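Local coordinates for protein anti-sigma-I factor RsgI3 (Clostridium thermocellum, PDB 6QE7) that probably holds the sigma factor SigI3 inactive until its extracellular sensing part, the tandem PA14 domains of this chain, binds plant polysaccharides such as pectin, at residues T61-T66 / M123-S128; G52-R57 / Y105-E110. All blocks are in the same frame, centred on the assembly; numbering follows the deposited sequence.

Contact 1: residues T61-T66 / M123-S128; sequences TYTFYT and MWSSKS
Strands 61-66 and 123-125 run antiparallel, with axes 4.6 Å apart at closest approach and N-to-C directions at 157°. Thr63 pairs with Ser125, and Tyr65 with Met123, as hydrogen-bonded pairs. Phe64 and Trp124 form the non-hydrogen-bonded pair between them. Four backbone bonds hold the ladder. The shortest, Met123 N to Tyr65 O, is 2.7 Å and nearly straight. Tyr65 N also bonds to Met123 O, at 3.0 Å. Trp124 CA lies 3.1 Å from Thr63 O, a CA-H...O contact.

Both strands belong to the five-stranded antiparallel sheet of the first PA14 domain, where strand 60-69 has strand 91-99 along its other edge and Phe64 meets Leu74 and Val76 of the opposing sheet. Tyr62, Phe64 and Trp124 lie on this inner face. The Tyr62 and Trp124 side chains lie side by side and point the same way. Their rings are near parallel but slid apart, with barely any overlap. Tyr62 CE2 sits over the rim of one indole face, 3.8 Å from Trp124 CE3. Phe64 CZ comes instead to the indole edge. Ser126 CB packs over a face of the Tyr62 ring, a CH-pi contact. The polar ends have other partners: Ser126 OG bonds to Glu60, Trp124 NE1 to Glu132 and Tyr62 OH to Tyr58 N.

On the outer face, CG of Tyr65 is anti to the carbonyl carbon (chi1 -40°), which lays the ring along the neighbouring strand with one edge against the Met123-Ser125 backbone. Thr63 CG2 sits above the rim of one ring face. Tyr65 OH meets Ser125 OG in a hydrogen bond modelled at a doubtfully short 2.5 Å. Met123 CB lies 4.0 Å from Tyr65 CD1.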
ATOM      1  N   THR A  61      -2.346   6.393  36.312  1.00 44.27           N
ATOM      2  CA  THR A  61      -3.044   6.909  35.126  1.00 46.01           C
ATOM      3  C   THR A  61      -1.980   7.523  34.199  1.00 46.96           C
ATOM      4  O   THR A  61      -1.577   8.731  34.375  1.00 44.40           O
ATOM      5  CB  THR A  61      -4.241   7.778  35.552  1.00 44.69           C
ATOM      6  OG1 THR A  61      -5.160   6.890  36.219  1.00 37.28           O
ATOM      7  CG2 THR A  61      -4.922   8.439  34.370  1.00 44.42           C
ATOM      8  N   TYR A  62      -1.623   6.791  33.148  1.00 39.55           N
ATOM      9  CA  TYR A  62      -0.698   7.375  32.147  1.00 39.71           C
ATOM     10  C   TYR A  62      -1.496   8.168  31.138  1.00 43.82           C
ATOM     11  O   TYR A  62      -2.617   7.791  30.767  1.00 43.49           O
ATOM     12  CB  TYR A  62       0.170   6.308  31.499  1.00 44.53           C
ATOM     13  CG  TYR A  62       1.345   5.896  32.340  1.00 53.17           C
ATOM     14  CD1 TYR A  62       1.248   4.851  33.250  1.00 51.11           C
ATOM     15  CD2 TYR A  62       2.552   6.580  32.235  1.00 48.53           C
ATOM     16  CE1 TYR A  62       2.342   4.472  34.009  1.00 48.57           C
ATOM     17  CE2 TYR A  62       3.633   6.242  33.020  1.00 44.53           C
ATOM     18  CZ  TYR A  62       3.536   5.167  33.884  1.00 49.49           C
ATOM     19  OH  TYR A  62       4.617   4.819  34.630  1.00 41.19           O
ATOM     20  N   THR A  63      -0.920   9.283  30.719  1.00 44.42           N
ATOM     21  CA  THR A  63      -1.284  10.016  29.492  1.00 40.17           C
ATOM     22  C   THR A  63      -0.212   9.658  28.454  1.00 44.06           C
ATOM     23  O   THR A  63       0.985   9.790  28.791  1.00 40.42           O
ATOM     24  CB  THR A  63      -1.461  11.511  29.778  1.00 40.28           C
ATOM     25  OG1 THR A  63      -2.406  11.639  30.844  1.00 40.96           O
ATOM     26  CG2 THR A  63      -1.879  12.329  28.560  1.00 36.30           C
ATOM     27  N   PHE A  64      -0.607   9.127  27.287  1.00 37.69           N
ATOM     28  CA  PHE A  64       0.227   9.064  26.055  1.00 31.61           C
ATOM     29  C   PHE A  64      -0.091  10.274  25.185  1.00 30.59           C
ATOM     30  O   PHE A  64      -1.278  10.778  25.073  1.00 32.46           O
ATOM     31  CB  PHE A  64      -0.016   7.784  25.270  1.00 31.81           C
ATOM     32  CG  PHE A  64       0.523   6.633  26.016  1.00 29.94           C
ATOM     33  CD1 PHE A  64      -0.166   6.130  27.105  1.00 36.87           C
ATOM     34  CD2 PHE A  64       1.770   6.146  25.742  1.00 30.52           C
ATOM     35  CE1 PHE A  64       0.346   5.067  27.820  1.00 30.79           C
ATOM     36  CE2 PHE A  64       2.261   5.061  26.440  1.00 31.03           C
ATOM     37  CZ  PHE A  64       1.558   4.536  27.487  1.00 33.42           C
ATOM     38  N   TYR A  65       0.981  10.840  24.649  1.00 28.37           N
ATOM     39  CA  TYR A  65       0.907  11.971  23.693  1.00 29.59           C
ATOM     40  C   TYR A  65       1.693  11.597  22.428  1.00 30.52           C
ATOM     41  O   TYR A  65       2.786  11.022  22.521  1.00 30.92           O
ATOM     42  CB  TYR A  65       1.536  13.259  24.213  1.00 33.03           C
ATOM     43  CG  TYR A  65       1.304  13.596  25.665  1.00 30.30           C
ATOM     44  CD1 TYR A  65       1.871  12.848  26.700  1.00 33.09           C
ATOM     45  CD2 TYR A  65       0.510  14.682  25.997  1.00 32.74           C
ATOM     46  CE1 TYR A  65       1.672  13.219  28.029  1.00 36.36           C
ATOM     47  CE2 TYR A  65       0.292  15.043  27.318  1.00 33.27           C
ATOM     48  CZ  TYR A  65       0.872  14.305  28.336  1.00 30.25           C
ATOM     49  OH  TYR A  65       0.587  14.680  29.632  1.00 41.82           O
ATOM     50  N   THR A  66       1.140  12.010  21.290  1.00 27.65           N
ATOM     51  CA  THR A  66       1.761  11.954  19.955  1.00 29.55           C
ATOM     52  C   THR A  66       1.828  13.395  19.483  1.00 28.00           C
ATOM     53  O   THR A  66       0.910  14.146  19.715  1.00 30.83           O
ATOM     54  CB  THR A  66       0.977  11.041  19.009  1.00 30.12           C
ATOM     55  OG1 THR A  66      -0.334  11.583  18.797  1.00 23.34           O
ATOM     56  CG2 THR A  66       0.852   9.625  19.519  1.00 32.88           C
ATOM     57  N   MET A 123       5.252  10.646  23.581  1.00 36.12           N
ATOM     58  CA  MET A 123       5.559  11.057  24.960  1.00 34.26           C
ATOM     59  C   MET A 123       4.591  10.384  25.929  1.00 36.82           C
ATOM     60  O   MET A 123       3.646   9.716  25.498  1.00 38.45           O
ATOM     61  CB  MET A 123       5.454  12.578  25.046  1.00 35.42           C
ATOM     62  CG  MET A 123       6.352  13.235  24.066  1.00 37.70           C
ATOM     63  SD  MET A 123       6.410  14.957  24.234  1.00 46.77           S
ATOM     64  CE  MET A 123       4.829  15.525  23.640  1.00 53.66           C
ATOM     65  N   TRP A 124       4.888  10.442  27.217  1.00 32.34           N
ATOM     66  CA  TRP A 124       3.996   9.951  28.279  1.00 29.58           C
ATOM     67  C   TRP A 124       4.209  10.805  29.533  1.00 36.89           C
ATOM     68  O   TRP A 124       5.228  11.419  29.643  1.00 34.60           O
ATOM     69  CB  TRP A 124       4.174   8.472  28.601  1.00 31.41           C
ATOM     70  CG  TRP A 124       5.450   8.068  29.243  1.00 32.88           C
ATOM     71  CD1 TRP A 124       6.548   8.848  29.478  1.00 33.39           C
ATOM     72  CD2 TRP A 124       5.822   6.727  29.557  1.00 30.86           C
ATOM     73  NE1 TRP A 124       7.576   8.069  29.916  1.00 33.42           N
ATOM     74  CE2 TRP A 124       7.144   6.776  30.027  1.00 30.49           C
ATOM     75  CE3 TRP A 124       5.150   5.517  29.576  1.00 32.86           C
ATOM     76  CZ2 TRP A 124       7.801   5.656  30.500  1.00 30.44           C
ATOM     77  CZ3 TRP A 124       5.805   4.400  30.040  1.00 35.81           C
ATOM     78  CH2 TRP A 124       7.128   4.472  30.480  1.00 36.11           C
ATOM     79  N   SER A 125       3.239  10.784  30.421  1.00 40.40           N
ATOM     80  CA  SER A 125       3.178  11.519  31.694  1.00 40.18           C
ATOM     81  C   SER A 125       2.297  10.703  32.632  1.00 47.00           C
ATOM     82  O   SER A 125       1.545   9.794  32.131  1.00 36.29           O
ATOM     83  CB  SER A 125       2.705  12.937  31.488  1.00 46.24           C
ATOM     84  OG  SER A 125       1.307  12.992  31.293  1.00 45.04           O
ATOM     85  N   SER A 126       2.470  10.926  33.947  1.00 43.54           N
ATOM     86  CA  SER A 126       1.596  10.427  35.053  1.00 46.92           C
ATOM     87  C   SER A 126       1.837  11.244  36.334  1.00 54.07           C
ATOM     88  O   SER A 126       2.544  12.321  36.267  1.00 46.15           O
ATOM     89  CB  SER A 126       1.752   8.923  35.309  1.00 36.61           C
ATOM     90  OG  SER A 126       3.069   8.538  35.569  1.00 44.13           O
ATOM     91  N   LYS A 127       1.252  10.797  37.445  1.00 55.88           N
ATOM     92  CA  LYS A 127       1.348  11.557  38.701  1.00 52.35           C
ATOM     93  C   LYS A 127       2.844  11.775  38.945  1.00 44.75           C
ATOM     94  O   LYS A 127       3.225  12.921  38.999  1.00 46.54           O
ATOM     95  CB  LYS A 127       0.662  10.802  39.827  1.00 51.19           C
ATOM     96  CG  LYS A 127       0.368  11.711  41.004  1.00 60.06           C
ATOM     97  CD  LYS A 127      -0.539  11.075  42.029  1.00 60.66           C
ATOM     98  CE  LYS A 127      -0.016   9.745  42.526  1.00 65.85           C
ATOM     99  NZ  LYS A 127      -1.140   8.898  42.963  1.00 79.12           N
ATOM    100  N   SER A 128       3.619  10.682  39.010  1.00 44.26           N
ATOM    101  CA  SER A 128       5.095  10.584  39.226  1.00 53.29           C
ATOM    102  C   SER A 128       5.970  10.659  37.941  1.00 50.58           C
ATOM    103  O   SER A 128       7.192  10.898  38.064  1.00 45.32           O
ATOM    104  CB  SER A 128       5.400   9.302  39.931  1.00 55.80           C
ATOM    105  OG  SER A 128       4.284   8.898  40.663  1.00 55.62           O
TER

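Contact 2: residues G52-R57 / Y105-E110; sequences GKVEPR and YDIKME
Lys53 and Asp106 both set CG anti to the carbonyl carbon, at chi1 -68° and -67°, and their side chains run side by side. The lysine chain stays extended until it bends at its last torsion. Lys53 NZ then meets Asp106 OD1 at 2.9 Å in a salt bridge, approaching nearly along the C-O axis of the carboxylate. In Ile107, CG1 is anti to the backbone N (chi1 -173°). This carries CD1 obliquely across Val54, 4.0 Å from Val54 CG1, while Ile107 CG2 packs against the backbone of Gly52.

The short strand 53-54 lies antiparallel to the start of strand 105-113. Lys53 and Asp106 are the non-hydrogen-bonded pair. Gly52 with Ile107, and Val54 with Tyr105, are hydrogen-bonded on each side of it. Val54 N to Tyr105 O and Tyr105 N to Val54 O are both 2.8 Å. The Gly52 bonds are slightly longer; Gly52 N is 3.2 Å from Ile107 O. The chain turns a corner at Gly52. In this larger antiparallel sheet of the first PA14 domain, strand 105-113 pairs with strand 46-51 before the corner and with 53-54 after it, strand 72-76 flanks 105-113 on the other edge, and 139-141 borders 53-54. Val54 and Ile107 face inward, onto Trp124 and Leu122 of the opposing sheet.

Pro56 and Tyr105 cross at about a right angle. Pro56 CD meets the phenol at its edge, near the ring plane, 3.8 Å from Tyr105 CD2. The hydroxyl at the far end of that ring binds Glu100 N. At the salt bridge end, a water lies 2.8 Å from Gly52 O and makes at most a weak link to Asp106 OD1.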
ATOM      1  N   GLY A  52       6.050  -2.932  19.529  1.00 37.42           N
ATOM      2  CA  GLY A  52       6.766  -3.667  20.568  1.00 39.94           C
ATOM      3  C   GLY A  52       5.937  -3.661  21.820  1.00 36.81           C
ATOM      4  O   GLY A  52       4.664  -3.780  21.700  1.00 34.54           O
ATOM      5  N   LYS A  53       6.617  -3.424  22.933  1.00 34.92           N
ATOM      6  CA  LYS A  53       6.005  -3.390  24.287  1.00 34.96           C
ATOM      7  C   LYS A  53       6.573  -2.194  25.005  1.00 31.34           C
ATOM      8  O   LYS A  53       7.788  -1.864  24.800  1.00 32.38           O
ATOM      9  CB  LYS A  53       6.290  -4.718  24.991  1.00 39.26           C
ATOM     10  CG  LYS A  53       5.573  -5.900  24.365  1.00 49.23           C
ATOM     11  CD  LYS A  53       6.123  -7.210  24.872  1.00 56.18           C
ATOM     12  CE  LYS A  53       5.332  -8.432  24.483  1.00 51.82           C
ATOM     13  NZ  LYS A  53       3.880  -8.155  24.496  1.00 59.35           N
ATOM     14  N   VAL A  54       5.723  -1.498  25.729  1.00 29.06           N
ATOM     15  CA  VAL A  54       6.110  -0.399  26.637  1.00 30.22           C
ATOM     16  C   VAL A  54       5.938  -0.924  28.078  1.00 40.08           C
ATOM     17  O   VAL A  54       5.051  -1.815  28.273  1.00 34.36           O
ATOM     18  CB  VAL A  54       5.322   0.874  26.343  1.00 33.11           C
ATOM     19  CG1 VAL A  54       3.819   0.694  26.527  1.00 34.62           C
ATOM     20  CG2 VAL A  54       5.793   2.047  27.162  1.00 30.65           C
ATOM     21  N   GLU A  55       6.821  -0.483  29.004  1.00 41.76           N
ATOM     22  CA  GLU A  55       6.855  -0.903  30.444  1.00 37.91           C
ATOM     23  C   GLU A  55       6.817   0.323  31.336  1.00 40.47           C
ATOM     24  O   GLU A  55       7.800   1.034  31.502  1.00 44.42           O
ATOM     25  CB  GLU A  55       8.050  -1.776  30.748  1.00 42.09           C
ATOM     26  CG  GLU A  55       8.338  -1.932  32.231  1.00 50.61           C
ATOM     27  CD  GLU A  55       9.271  -3.092  32.519  1.00 50.68           C
ATOM     28  OE1 GLU A  55       9.437  -3.950  31.601  1.00 52.36           O
ATOM     29  OE2 GLU A  55       9.836  -3.143  33.650  1.00 59.72           O
ATOM     30  N   PRO A  56       5.650   0.704  31.874  1.00 38.43           N
ATOM     31  CA  PRO A  56       5.617   1.870  32.732  1.00 45.01           C
ATOM     32  C   PRO A  56       6.449   1.606  34.011  1.00 49.20           C
ATOM     33  O   PRO A  56       6.697   0.440  34.392  1.00 39.97           O
ATOM     34  CB  PRO A  56       4.126   2.047  33.047  1.00 46.14           C
ATOM     35  CG  PRO A  56       3.585   0.652  32.896  1.00 44.89           C
ATOM     36  CD  PRO A  56       4.353   0.008  31.777  1.00 39.87           C
ATOM     37  N   ARG A  57       6.933   2.691  34.622  1.00 44.46           N
ATOM     38  CA  ARG A  57       7.726   2.557  35.881  1.00 53.84           C
ATOM     39  C   ARG A  57       6.764   2.481  37.087  1.00 56.86           C
ATOM     40  O   ARG A  57       7.152   1.805  38.069  1.00 56.40           O
ATOM     41  CB  ARG A  57       8.679   3.746  36.033  1.00 51.64           C
ATOM     42  CG  ARG A  57       9.677   3.957  34.898  1.00 58.40           C
ATOM     43  CD  ARG A  57      10.119   5.415  34.964  1.00 59.70           C
ATOM     44  NE  ARG A  57      11.414   5.657  34.349  1.00 64.07           N
ATOM     45  CZ  ARG A  57      11.633   6.440  33.272  1.00 70.36           C
ATOM     46  NH1 ARG A  57      10.640   7.097  32.680  1.00 53.42           N
ATOM     47  NH2 ARG A  57      12.865   6.577  32.796  1.00 67.80           N
ATOM     48  N   TYR A 105       3.303  -3.954  28.041  1.00 38.94           N
ATOM     49  CA  TYR A 105       2.023  -3.797  27.300  1.00 43.92           C
ATOM     50  C   TYR A 105       2.346  -3.673  25.800  1.00 38.90           C
ATOM     51  O   TYR A 105       3.308  -2.934  25.448  1.00 38.62           O
ATOM     52  CB  TYR A 105       1.257  -2.599  27.870  1.00 37.33           C
ATOM     53  CG  TYR A 105       0.783  -2.716  29.303  1.00 43.65           C
ATOM     54  CD1 TYR A 105      -0.371  -3.413  29.656  1.00 48.31           C
ATOM     55  CD2 TYR A 105       1.474  -2.096  30.328  1.00 43.91           C
ATOM     56  CE1 TYR A 105      -0.805  -3.502  30.980  1.00 47.39           C
ATOM     57  CE2 TYR A 105       1.050  -2.167  31.640  1.00 47.02           C
ATOM     58  CZ  TYR A 105      -0.090  -2.880  31.997  1.00 52.90           C
ATOM     59  OH  TYR A 105      -0.489  -2.880  33.335  1.00 49.56           O
ATOM     60  N   ASP A 106       1.589  -4.330  24.917  1.00 41.29           N
ATOM     61  CA  ASP A 106       1.646  -4.056  23.444  1.00 35.30           C
ATOM     62  C   ASP A 106       1.484  -2.550  23.189  1.00 30.37           C
ATOM     63  O   ASP A 106       0.745  -1.857  23.867  1.00 30.61           O
ATOM     64  CB  ASP A 106       0.609  -4.821  22.633  1.00 37.51           C
ATOM     65  CG  ASP A 106       0.868  -6.305  22.630  1.00 46.26           C
ATOM     66  OD1 ASP A 106       2.003  -6.701  22.909  1.00 50.14           O
ATOM     67  OD2 ASP A 106      -0.066  -7.052  22.347  1.00 56.32           O
ATOM     68  N   ILE A 107       2.336  -2.026  22.337  1.00 28.68           N
ATOM     69  CA  ILE A 107       2.216  -0.665  21.797  1.00 25.66           C
ATOM     70  C   ILE A 107       2.414  -0.735  20.268  1.00 25.39           C
ATOM     71  O   ILE A 107       3.146  -1.576  19.754  1.00 28.07           O
ATOM     72  CB  ILE A 107       3.153   0.282  22.540  1.00 28.90           C
ATOM     73  CG1 ILE A 107       2.896   1.714  22.092  1.00 31.89           C
ATOM     74  CG2 ILE A 107       4.604  -0.125  22.316  1.00 36.67           C
ATOM     75  CD1 ILE A 107       3.323   2.758  23.085  1.00 34.88           C
ATOM     76  N   LYS A 108       1.556  -0.018  19.549  1.00 30.87           N
ATOM     77  CA  LYS A 108       1.668   0.116  18.107  1.00 27.76           C
ATOM     78  C   LYS A 108       1.326   1.553  17.781  1.00 27.98           C
ATOM     79  O   LYS A 108       0.300   2.054  18.226  1.00 24.87           O
ATOM     80  CB  LYS A 108       0.721  -0.840  17.389  1.00 32.31           C
ATOM     81  CG  LYS A 108       0.607  -0.531  15.893  1.00 33.53           C
ATOM     82  CD  LYS A 108      -0.087  -1.646  15.157  1.00 30.77           C
ATOM     83  CE  LYS A 108      -1.492  -1.934  15.707  1.00 36.01           C
ATOM     84  NZ  LYS A 108      -2.170  -2.949  14.866  1.00 39.88           N
ATOM     85  N   MET A 109       2.238   2.207  17.086  1.00 27.97           N
ATOM     86  CA  MET A 109       2.023   3.555  16.618  1.00 25.39           C
ATOM     87  C   MET A 109       2.212   3.529  15.111  1.00 26.70           C
ATOM     88  O   MET A 109       3.277   3.120  14.660  1.00 22.52           O
ATOM     89  CB  MET A 109       2.990   4.521  17.299  1.00 26.20           C
ATOM     90  CG  MET A 109       2.889   5.886  16.727  1.00 30.26           C
ATOM     91  SD  MET A 109       3.753   7.099  17.811  1.00 32.51           S
ATOM     92  CE  MET A 109       3.738   8.577  16.795  1.00 30.22           C
ATOM     93  N   GLU A 110       1.164   3.958  14.396  1.00 31.81           N
ATOM     94  CA  GLU A 110       1.142   4.105  12.918  1.00 26.54           C
ATOM     95  C   GLU A 110       1.187   5.583  12.645  1.00 25.47           C
ATOM     96  O   GLU A 110       0.580   6.348  13.394  1.00 24.92           O
ATOM     97  CB  GLU A 110      -0.093   3.413  12.317  1.00 26.60           C
ATOM     98  CG  GLU A 110       0.064   1.909  12.395  1.00 24.97           C
ATOM     99  CD  GLU A 110      -1.095   1.090  11.831  1.00 23.55           C
ATOM    100  OE1 GLU A 110      -2.084   1.664  11.485  1.00 23.26           O
ATOM    101  OE2 GLU A 110      -0.918  -0.093  11.674  1.00 29.06           O
TER
HETATM  102  O   HOH W   1       3.519  -6.042  20.408  1.00 43.74           O

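How the contacts relate
Along the chain the four segments come in the order 52-57, 61-66, 105-110, 123-128, so the two contacts cross instead of nesting. Contact 2 closes the loop from 58 to 104, which includes strand 60-69 of contact 1. Contact 1 closes the loop from 67 to 122, which includes strand 105-113 of contact 2. That second loop also carries the calcium ligands Asp69, Asp70, Gln113, Val115 and Ala117. Each contact belongs to a different sheet of the first PA14 domain. Their centres are 13 Å apart, and the two contacts touch where Pro56 packs on Tyr62 and Trp124 reaches the backbone of Glu55.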